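Local coordinates for protein kunitz-type serine protease inhibitor homolog calcicludine (Dendroaspis angusticeps, PDB 5YV7) that probably blocks L-type calcium channels, being a mamba toxin of the Kunitz protease-inhibitor family, at residues R12-K18 against F35-G41. Numbering follows the deposited sequence.
Sequences RIGSCKK and FLFSGCG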
ATOM      1  N   ARG A  12       1.857  -4.791   5.027  1.00 36.12           N
ATOM      2  CA  ARG A  12       2.631  -4.924   6.261  1.00 37.03           C
ATOM      3  C   ARG A  12       2.185  -3.855   7.256  1.00 38.62           C
ATOM      4  O   ARG A  12       2.517  -2.674   7.113  1.00 38.45           O
ATOM      5  CB  ARG A  12       4.124  -4.835   5.983  1.00 43.53           C
ATOM      6  CG  ARG A  12       4.937  -5.718   6.897  1.00 49.01           C
ATOM      7  CD  ARG A  12       6.425  -5.434   6.790  1.00 56.26           C
ATOM      8  NE  ARG A  12       7.192  -6.357   7.629  1.00 67.09           N
ATOM      9  CZ  ARG A  12       8.382  -6.090   8.167  1.00 73.62           C
ATOM     10  NH1 ARG A  12       8.976  -4.914   7.952  1.00 67.89           N
ATOM     11  NH2 ARG A  12       8.984  -7.008   8.919  1.00 74.16           N
ATOM     12  N   ILE A  13       1.445  -4.286   8.275  1.00 33.99           N
ATOM     13  CA  ILE A  13       0.993  -3.362   9.301  1.00 36.36           C
ATOM     14  C   ILE A  13       2.147  -2.929  10.203  1.00 40.81           C
ATOM     15  O   ILE A  13       2.165  -1.794  10.696  1.00 39.10           O
ATOM     16  CB  ILE A  13      -0.156  -4.008  10.088  1.00 38.25           C
ATOM     17  CG1 ILE A  13      -1.336  -4.218   9.135  1.00 37.48           C
ATOM     18  CG2 ILE A  13      -0.524  -3.150  11.307  1.00 35.13           C
ATOM     19  CD1 ILE A  13      -2.502  -4.901   9.743  1.00 39.83           C
ATOM     20  N   GLY A  14       3.123  -3.803  10.425  1.00 39.65           N
ATOM     21  CA  GLY A  14       4.302  -3.421  11.168  1.00 37.55           C
ATOM     22  C   GLY A  14       4.139  -3.586  12.665  1.00 43.49           C
ATOM     23  O   GLY A  14       3.124  -4.061  13.185  1.00 47.48           O
ATOM     24  N   SER A  15       5.166  -3.134  13.375  1.00 42.66           N
ATOM     25  CA  SER A  15       5.379  -3.533  14.757  1.00 51.45           C
ATOM     26  C   SER A  15       5.007  -2.467  15.778  1.00 51.40           C
ATOM     27  O   SER A  15       4.990  -2.769  16.973  1.00 50.32           O
ATOM     28  CB  SER A  15       6.850  -3.943  14.959  1.00 50.18           C
ATOM     29  OG  SER A  15       7.725  -3.177  14.140  1.00 47.43           O
ATOM     30  N   CYS A  16       4.703  -1.244  15.350  1.00 47.54           N
ATOM     31  CA  CYS A  16       4.349  -0.190  16.294  1.00 45.61           C
ATOM     32  C   CYS A  16       2.931  -0.405  16.806  1.00 44.23           C
ATOM     33  O   CYS A  16       2.281  -1.409  16.506  1.00 50.25           O
ATOM     34  CB  CYS A  16       4.531   1.179  15.658  1.00 43.84           C
ATOM     35  SG  CYS A  16       6.223   1.752  15.808  1.00 47.21           S
ATOM     36  N   LYS A  17       2.428   0.550  17.585  1.00 50.72           N
ATOM     37  CA  LYS A  17       1.238   0.344  18.403  1.00 51.26           C
ATOM     38  C   LYS A  17       0.142   1.371  18.149  1.00 47.13           C
ATOM     39  O   LYS A  17      -0.755   1.520  18.984  1.00 52.68           O
ATOM     40  CB  LYS A  17       1.622   0.364  19.882  1.00 60.99           C
ATOM     41  CG  LYS A  17       2.737  -0.607  20.273  1.00 59.81           C
ATOM     42  CD  LYS A  17       2.902  -0.703  21.799  1.00 77.05           C
ATOM     43  CE  LYS A  17       1.877  -1.652  22.441  1.00 86.89           C
ATOM     44  NZ  LYS A  17       0.507  -1.050  22.577  1.00 83.02           N
ATOM     45  N   LYS A  18       0.181   2.086  17.030  1.00 48.90           N
ATOM     46  CA  LYS A  18      -0.829   3.104  16.729  1.00 45.88           C
ATOM     47  C   LYS A  18      -1.586   2.706  15.464  1.00 43.68           C
ATOM     48  O   LYS A  18      -1.519   1.560  15.022  1.00 50.08           O
ATOM     49  CB  LYS A  18      -0.174   4.480  16.607  1.00 44.86           C
ATOM     50  CG  LYS A  18       0.497   4.921  17.899  1.00 51.04           C
ATOM     51  CD  LYS A  18      -0.516   4.977  19.047  1.00 42.46           C
ATOM     52  CE  LYS A  18       0.097   5.526  20.324  1.00 43.63           C
ATOM     53  NZ  LYS A  18      -0.967   5.833  21.316  1.00 55.53           N
ATOM     54  N   PHE A  35      -5.985   0.047   4.431  1.00 34.39           N
ATOM     55  CA  PHE A  35      -5.584  -0.734   5.596  1.00 36.82           C
ATOM     56  C   PHE A  35      -5.086   0.211   6.682  1.00 37.63           C
ATOM     57  O   PHE A  35      -4.839   1.396   6.436  1.00 40.46           O
ATOM     58  CB  PHE A  35      -4.528  -1.800   5.242  1.00 36.31           C
ATOM     59  CG  PHE A  35      -3.105  -1.284   5.133  1.00 35.18           C
ATOM     60  CD1 PHE A  35      -2.662  -0.659   3.969  1.00 34.68           C
ATOM     61  CD2 PHE A  35      -2.196  -1.486   6.177  1.00 32.22           C
ATOM     62  CE1 PHE A  35      -1.332  -0.223   3.848  1.00 37.08           C
ATOM     63  CE2 PHE A  35      -0.874  -1.056   6.074  1.00 34.96           C
ATOM     64  CZ  PHE A  35      -0.431  -0.425   4.908  1.00 37.27           C
ATOM     65  N   LEU A  36      -4.978  -0.322   7.893  1.00 32.46           N
ATOM     66  CA  LEU A  36      -4.489   0.437   9.035  1.00 38.89           C
ATOM     67  C   LEU A  36      -3.017   0.101   9.254  1.00 37.33           C
ATOM     68  O   LEU A  36      -2.677  -1.050   9.537  1.00 35.83           O
ATOM     69  CB  LEU A  36      -5.313   0.147  10.296  1.00 35.71           C
ATOM     70  CG  LEU A  36      -6.784   0.575  10.232  1.00 40.84           C
ATOM     71  CD1 LEU A  36      -7.493   0.338  11.570  1.00 33.21           C
ATOM     72  CD2 LEU A  36      -6.931   2.040   9.775  1.00 36.73           C
ATOM     73  N   PHE A  37      -2.156   1.106   9.100  1.00 38.33           N
ATOM     74  CA  PHE A  37      -0.725   0.973   9.340  1.00 37.27           C
ATOM     75  C   PHE A  37      -0.418   1.319  10.797  1.00 38.94           C
ATOM     76  O   PHE A  37      -0.971   2.275  11.351  1.00 39.91           O
ATOM     77  CB  PHE A  37       0.043   1.883   8.377  1.00 36.28           C
ATOM     78  CG  PHE A  37       1.528   1.896   8.584  1.00 38.51           C
ATOM     79  CD1 PHE A  37       2.245   0.712   8.680  1.00 39.69           C
ATOM     80  CD2 PHE A  37       2.219   3.100   8.669  1.00 40.58           C
ATOM     81  CE1 PHE A  37       3.633   0.725   8.866  1.00 39.32           C
ATOM     82  CE2 PHE A  37       3.614   3.120   8.846  1.00 40.62           C
ATOM     83  CZ  PHE A  37       4.314   1.932   8.945  1.00 37.93           C
ATOM     84  N   SER A  38       0.448   0.518  11.425  1.00 36.83           N
ATOM     85  CA  SER A  38       0.732   0.702  12.845  1.00 40.48           C
ATOM     86  C   SER A  38       1.592   1.928  13.111  1.00 41.35           C
ATOM     87  O   SER A  38       1.583   2.438  14.235  1.00 38.12           O
ATOM     88  CB  SER A  38       1.413  -0.540  13.432  1.00 37.15           C
ATOM     89  OG  SER A  38       2.764  -0.608  13.031  1.00 35.85           O
ATOM     90  N   GLY A  39       2.343   2.405  12.115  1.00 40.69           N
ATOM     91  CA  GLY A  39       3.191   3.570  12.267  1.00 38.90           C
ATOM     92  C   GLY A  39       4.676   3.315  12.102  1.00 38.99           C
ATOM     93  O   GLY A  39       5.424   4.273  11.871  1.00 37.61           O
ATOM     94  N   CYS A  40       5.130   2.064  12.209  1.00 37.27           N
ATOM     95  CA  CYS A  40       6.507   1.738  11.857  1.00 38.89           C
ATOM     96  C   CYS A  40       6.601   0.282  11.405  1.00 39.22           C
ATOM     97  O   CYS A  40       5.652  -0.493  11.527  1.00 39.99           O
ATOM     98  CB  CYS A  40       7.453   1.989  13.034  1.00 41.97           C
ATOM     99  SG  CYS A  40       7.270   0.780  14.368  1.00 44.20           S
ATOM    100  N   GLY A  41       7.778  -0.088  10.904  1.00 41.92           N
ATOM    101  CA  GLY A  41       8.021  -1.462  10.506  1.00 36.92           C
ATOM    102  C   GLY A  41       7.193  -1.921   9.325  1.00 42.20           C
ATOM    103  O   GLY A  41       6.900  -3.116   9.208  1.00 41.77           O
TER
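One covalent bond joins the two segments: Cys16 SG is bonded to Cys40 SG at 2.0 Å, with the disulfide torsion at 101°. Hydrogen bonds add to this link, and most involve Ser38. Ser38 N donates to Ile13 O at 3.0 Å, in the carbonyl plane and at a lone pair. Ser38 OG donates to Ile13 O at 2.7 Å, tilted 26° from that plane. With OG set between its backbone N and carbonyl carbon (chi1 75°), Ser38 turns the hydroxyl to Ile13 and Cys16. Lys18 N donates to Ser38 O at 3.1 Å. Ser15 N donates to Cys40 O at 3.3 Å, from above the carbonyl plane and not at a lone pair. Gly14 CA makes a CA-H...O contact of 3.2 Å to Cys40 O.

Ile13 CG1 rests against Phe35 CD2 at 4.1 Å, the side chains running antiparallel alongside each other. Gly39 N sits over the centre of one face of the Phe37 ring, and Arg46 makes a cation-pi contact with that ring.

This is the end of the Kunitz fold where inhibitors carry their protease-binding loop. Ile13 O takes two donors from buried Ser38, whose OG also accepts weakly from Cys16 N. Beside the disulfide, this probably holds the loop's shape.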